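PDB 5YNL: arginase from Glaciozyma antarctica, which probably hydrolyses L-arginine to L-ornithine and urea, as a cold-adapted enzyme of a psychrophilic yeast. Local coordinates for residues L147-T161 and N322-P334. Residues are numbered along the deposited sequence; the frame is centred on the assembly and turned at random.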
loop_
_atom_site.group_PDB
_atom_site.type_symbol
_atom_site.label_atom_id
_atom_site.label_comp_id
_atom_site.label_asym_id
_atom_site.label_seq_id
_atom_site.Cartn_x
_atom_site.Cartn_y
_atom_site.Cartn_z
ATOM N N LEU A 147 8.070 -8.125 7.597
ATOM C CA LEU A 147 6.935 -7.326 7.145
ATOM C C LEU A 147 7.583 -6.078 6.555
ATOM O O LEU A 147 8.244 -5.349 7.281
ATOM C CB LEU A 147 6.033 -6.966 8.331
ATOM C CG LEU A 147 4.566 -6.591 8.090
ATOM C CD1 LEU A 147 3.832 -6.582 9.415
ATOM C CD2 LEU A 147 4.457 -5.234 7.398
ATOM N N THR A 148 7.452 -5.857 5.248
ATOM C CA THR A 148 8.132 -4.729 4.598
ATOM C C THR A 148 7.289 -3.454 4.674
ATOM O O THR A 148 6.204 -3.362 4.071
ATOM C CB THR A 148 8.433 -5.026 3.135
ATOM O OG1 THR A 148 8.982 -6.349 3.033
ATOM C CG2 THR A 148 9.400 -3.995 2.563
ATOM N N VAL A 149 7.786 -2.477 5.422
ATOM C CA VAL A 149 7.132 -1.180 5.520
ATOM C C VAL A 149 7.748 -0.266 4.464
ATOM O O VAL A 149 8.900 0.156 4.610
ATOM C CB VAL A 149 7.298 -0.554 6.936
ATOM C CG1 VAL A 149 6.588 0.794 7.026
ATOM C CG2 VAL A 149 6.771 -1.511 8.021
ATOM N N THR A 150 7.009 0.028 3.392
ATOM C CA THR A 150 7.527 0.971 2.403
ATOM C C THR A 150 7.026 2.373 2.698
ATOM O O THR A 150 5.801 2.640 2.717
ATOM C CB THR A 150 7.216 0.607 0.948
ATOM O OG1 THR A 150 7.500 -0.777 0.724
ATOM C CG2 THR A 150 8.083 1.440 0.018
ATOM N N LEU A 151 7.993 3.257 2.953
ATOM C CA LEU A 151 7.717 4.646 3.253
ATOM C C LEU A 151 7.909 5.397 1.964
ATOM O O LEU A 151 9.034 5.528 1.461
ATOM C CB LEU A 151 8.667 5.175 4.327
ATOM C CG LEU A 151 8.491 4.475 5.669
ATOM C CD1 LEU A 151 9.356 5.126 6.754
ATOM C CD2 LEU A 151 7.003 4.447 6.067
ATOM N N GLY A 152 6.813 5.895 1.413
ATOM C CA GLY A 152 6.931 6.487 0.109
ATOM C C GLY A 152 6.691 7.970 -0.049
ATOM O O GLY A 152 6.156 8.695 0.824
ATOM N N GLY A 153 7.158 8.419 -1.203
ATOM C CA GLY A 153 6.544 9.524 -1.872
ATOM C C GLY A 153 5.383 8.910 -2.636
ATOM O O GLY A 153 4.402 8.435 -2.053
ATOM N N ASP A 154 5.539 8.867 -3.949
ATOM C CA ASP A 154 4.440 8.664 -4.871
ATOM C C ASP A 154 3.823 7.272 -4.808
ATOM O O ASP A 154 4.510 6.295 -4.551
ATOM C CB ASP A 154 4.942 8.931 -6.276
ATOM C CG ASP A 154 3.834 9.090 -7.245
ATOM O OD1 ASP A 154 3.342 10.232 -7.360
ATOM O OD2 ASP A 154 3.440 8.077 -7.871
ATOM N N HIS A 155 2.522 7.186 -5.049
ATOM C CA HIS A 155 1.852 5.893 -5.040
ATOM C C HIS A 155 2.225 5.000 -6.251
ATOM O O HIS A 155 2.096 3.776 -6.182
ATOM C CB HIS A 155 0.332 6.044 -4.858
ATOM C CG HIS A 155 -0.306 4.891 -4.129
ATOM N ND1 HIS A 155 -1.632 4.885 -3.751
ATOM C CD2 HIS A 155 0.209 3.707 -3.722
ATOM C CE1 HIS A 155 -1.904 3.755 -3.119
ATOM N NE2 HIS A 155 -0.805 3.022 -3.096
ATOM N N SER A 156 2.731 5.594 -7.332
ATOM C CA SER A 156 3.219 4.785 -8.456
ATOM C C SER A 156 4.298 3.802 -8.007
ATOM O O SER A 156 4.535 2.779 -8.669
ATOM C CB SER A 156 3.722 5.651 -9.625
ATOM O OG SER A 156 4.785 6.525 -9.247
ATOM N N LEU A 157 4.946 4.116 -6.881
ATOM C CA LEU A 157 5.947 3.236 -6.275
ATOM C C LEU A 157 5.336 1.883 -5.880
ATOM O O LEU A 157 6.078 0.899 -5.668
ATOM C CB LEU A 157 6.567 3.889 -5.046
ATOM C CG LEU A 157 7.716 4.878 -5.192
ATOM C CD1 LEU A 157 7.796 5.494 -6.593
ATOM C CD2 LEU A 157 7.577 5.958 -4.139
ATOM N N ALA A 158 4.000 1.836 -5.785
ATOM C CA ALA A 158 3.310 0.563 -5.555
ATOM C C ALA A 158 3.533 -0.468 -6.676
ATOM O O ALA A 158 3.295 -1.657 -6.484
ATOM C CB ALA A 158 1.835 0.753 -5.276
ATOM N N MET A 159 3.977 -0.006 -7.837
ATOM C CA MET A 159 4.427 -0.908 -8.869
ATOM C C MET A 159 5.529 -1.794 -8.304
ATOM O O MET A 159 5.520 -3.014 -8.490
ATOM C CB MET A 159 4.938 -0.119 -10.076
ATOM C CG MET A 159 3.872 0.113 -11.138
ATOM S SD MET A 159 4.504 0.810 -12.681
ATOM C CE MET A 159 4.928 2.472 -12.127
ATOM N N GLY A 160 6.466 -1.185 -7.586
ATOM C CA GLY A 160 7.571 -1.939 -7.024
ATOM C C GLY A 160 7.173 -2.752 -5.807
ATOM O O GLY A 160 7.406 -3.970 -5.750
ATOM N N THR A 161 6.571 -2.068 -4.839
ATOM C CA THR A 161 6.167 -2.670 -3.576
ATOM C C THR A 161 5.278 -3.915 -3.780
ATOM O O THR A 161 5.456 -4.944 -3.108
ATOM C CB THR A 161 5.460 -1.602 -2.687
ATOM O OG1 THR A 161 5.485 -1.984 -1.309
ATOM C CG2 THR A 161 4.059 -1.440 -3.098
ATOM N N ASN A 322 -3.809 -10.765 11.533
ATOM C CA ASN A 322 -2.480 -11.398 11.439
ATOM C C ASN A 322 -2.013 -11.744 10.016
ATOM O O ASN A 322 -0.982 -12.394 9.846
ATOM C CB ASN A 322 -2.357 -12.633 12.356
ATOM C CG ASN A 322 -2.369 -12.276 13.821
ATOM O OD1 ASN A 322 -1.693 -11.331 14.245
ATOM N ND2 ASN A 322 -3.140 -13.029 14.612
ATOM N N LEU A 323 -2.755 -11.295 9.004
ATOM C CA LEU A 323 -2.455 -11.659 7.612
ATOM C C LEU A 323 -1.509 -10.669 6.910
ATOM O O LEU A 323 -1.008 -10.940 5.817
ATOM C CB LEU A 323 -3.749 -11.833 6.807
ATOM C CG LEU A 323 -4.766 -12.816 7.423
ATOM C CD1 LEU A 323 -6.175 -12.575 6.885
ATOM C CD2 LEU A 323 -4.359 -14.259 7.190
ATOM N N LEU A 324 -1.258 -9.522 7.535
ATOM C CA LEU A 324 -0.460 -8.479 6.885
ATOM C C LEU A 324 1.029 -8.865 6.702
ATOM O O LEU A 324 1.714 -9.215 7.660
ATOM C CB LEU A 324 -0.575 -7.181 7.677
ATOM C CG LEU A 324 0.179 -5.966 7.137
ATOM C CD1 LEU A 324 -0.604 -5.328 5.981
ATOM C CD2 LEU A 324 0.419 -4.957 8.276
ATOM N N VAL A 325 1.523 -8.792 5.472
ATOM C CA VAL A 325 2.948 -8.999 5.240
ATOM C C VAL A 325 3.632 -7.747 4.688
ATOM O O VAL A 325 4.832 -7.571 4.868
ATOM C CB VAL A 325 3.219 -10.179 4.296
ATOM C CG1 VAL A 325 2.786 -11.501 4.946
ATOM C CG2 VAL A 325 2.500 -9.964 2.959
ATOM N N SER A 326 2.868 -6.873 4.039
ATOM C CA SER A 326 3.424 -5.646 3.479
ATOM C C SER A 326 2.536 -4.441 3.679
ATOM O O SER A 326 1.311 -4.515 3.506
ATOM C CB SER A 326 3.718 -5.793 1.992
ATOM O OG SER A 326 4.986 -6.367 1.798
ATOM N N LEU A 327 3.181 -3.335 4.027
ATOM C CA LEU A 327 2.529 -2.068 4.307
ATOM C C LEU A 327 3.244 -0.954 3.555
ATOM O O LEU A 327 4.465 -0.760 3.739
ATOM C CB LEU A 327 2.628 -1.778 5.808
ATOM C CG LEU A 327 2.237 -0.385 6.306
ATOM C CD1 LEU A 327 0.748 -0.138 6.060
ATOM C CD2 LEU A 327 2.582 -0.266 7.763
ATOM N N ASP A 328 2.508 -0.235 2.708
ATOM C CA ASP A 328 3.024 0.999 2.136
ATOM C C ASP A 328 2.378 2.188 2.852
ATOM O O ASP A 328 1.154 2.196 3.078
ATOM C CB ASP A 328 2.665 1.138 0.660
ATOM C CG ASP A 328 2.966 -0.090 -0.156
ATOM O OD1 ASP A 328 3.822 -0.923 0.230
ATOM O OD2 ASP A 328 2.330 -0.193 -1.225
ATOM N N ILE A 329 3.180 3.192 3.179
ATOM C CA ILE A 329 2.643 4.448 3.673
ATOM C C ILE A 329 3.126 5.498 2.673
ATOM O O ILE A 329 4.305 5.907 2.714
ATOM C CB ILE A 329 3.200 4.796 5.066
ATOM C CG1 ILE A 329 2.977 3.654 6.059
ATOM C CG2 ILE A 329 2.627 6.142 5.562
ATOM C CD1 ILE A 329 1.571 3.568 6.647
ATOM N N MET A 330 2.250 5.930 1.769
ATOM C CA MET A 330 2.699 6.720 0.632
ATOM C C MET A 330 2.313 8.202 0.736
ATOM O O MET A 330 1.432 8.574 1.522
ATOM C CB MET A 330 2.122 6.110 -0.651
ATOM C CG MET A 330 2.479 4.638 -0.887
ATOM S SD MET A 330 4.199 4.292 -1.347
ATOM C CE MET A 330 4.007 2.702 -2.154
ATOM N N GLU A 331 2.967 9.038 -0.062
ATOM C CA GLU A 331 2.640 10.462 -0.148
ATOM C C GLU A 331 2.556 11.180 1.201
ATOM O O GLU A 331 1.667 11.996 1.434
ATOM C CB GLU A 331 1.382 10.689 -0.994
ATOM C CG GLU A 331 1.584 10.322 -2.463
ATOM C CD GLU A 331 0.443 10.774 -3.373
ATOM O OE1 GLU A 331 -0.091 11.901 -3.179
ATOM O OE2 GLU A 331 0.097 9.997 -4.298
ATOM N N ILE A 332 3.522 10.878 2.065
ATOM C CA ILE A 332 3.572 11.394 3.428
ATOM C C ILE A 332 3.665 12.928 3.478
ATOM O O ILE A 332 2.908 13.566 4.206
ATOM C CB ILE A 332 4.728 10.735 4.214
ATOM C CG1 ILE A 332 4.415 9.258 4.477
ATOM C CG2 ILE A 332 4.997 11.474 5.518
ATOM C CD1 ILE A 332 5.641 8.384 4.604
ATOM N N ASN A 333 4.584 13.504 2.705
ATOM C CA ASN A 333 4.729 14.964 2.554
ATOM C C ASN A 333 4.802 15.806 3.833
ATOM O O ASN A 333 3.776 16.159 4.403
ATOM C CB ASN A 333 3.682 15.528 1.584
ATOM C CG ASN A 333 4.219 15.656 0.171
ATOM O OD1 ASN A 333 5.356 16.089 -0.033
ATOM N ND2 ASN A 333 3.410 15.265 -0.810
ATOM N N PRO A 334 6.028 16.196 4.219
ATOM C CA PRO A 334 6.456 16.740 5.519
ATOM C C PRO A 334 5.662 17.936 6.021
ATOM O O PRO A 334 6.262 18.741 6.733
ATOM C CB PRO A 334 7.906 17.170 5.256
ATOM C CG PRO A 334 7.981 17.408 3.781
ATOM C CD PRO A 334 7.070 16.360 3.190
HETATM O O HOH W 1 5.775 -2.528 1.210
HETATM O O HOH W 2 6.952 -8.722 3.247
#
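T161 OG1 donates to D328 OD1 at 2.5 Å, reaching the carboxylate on its syn side but 33° out of its plane; the two side chains come from opposite directions. With OG1 anti to the backbone N (chi1 -159°), T161 extends from helix 158-168 to strand 324-330. A water lies 2.7 Å from D328 OD1, to which it probably donates, and also bonds T148 O and T150 OG1, so D328 is tied to the helix directly and to the neighbouring strand through the water. An alanine in place of D328 would probably leave the T161 hydroxyl and this water without their shared acceptor. Along the backbones, strands 147-152 and 324-330 pair in parallel, I329 N giving T150 O a nearly straight bond of 2.7 Å and G152 N continuing the ladder to I329 O. They are adjacent interior strands of the eight-stranded parallel sheet in the alpha/beta arginase fold, and strand 147-152 leads through 153-157 into helix 158-168. Past the strand ends, E331 N donates to G153 O, while E331 OE2 is hydrogen-bonded to H195 NE2. M330, bent at chi2 (-72°), passes SD over G152 CA at 3.8 Å and lays CE against L157 CB at 4.0 Å. On the opposite sheet face from D328, L151 CD2 packs alongside I329 CB, 3.9 Å away.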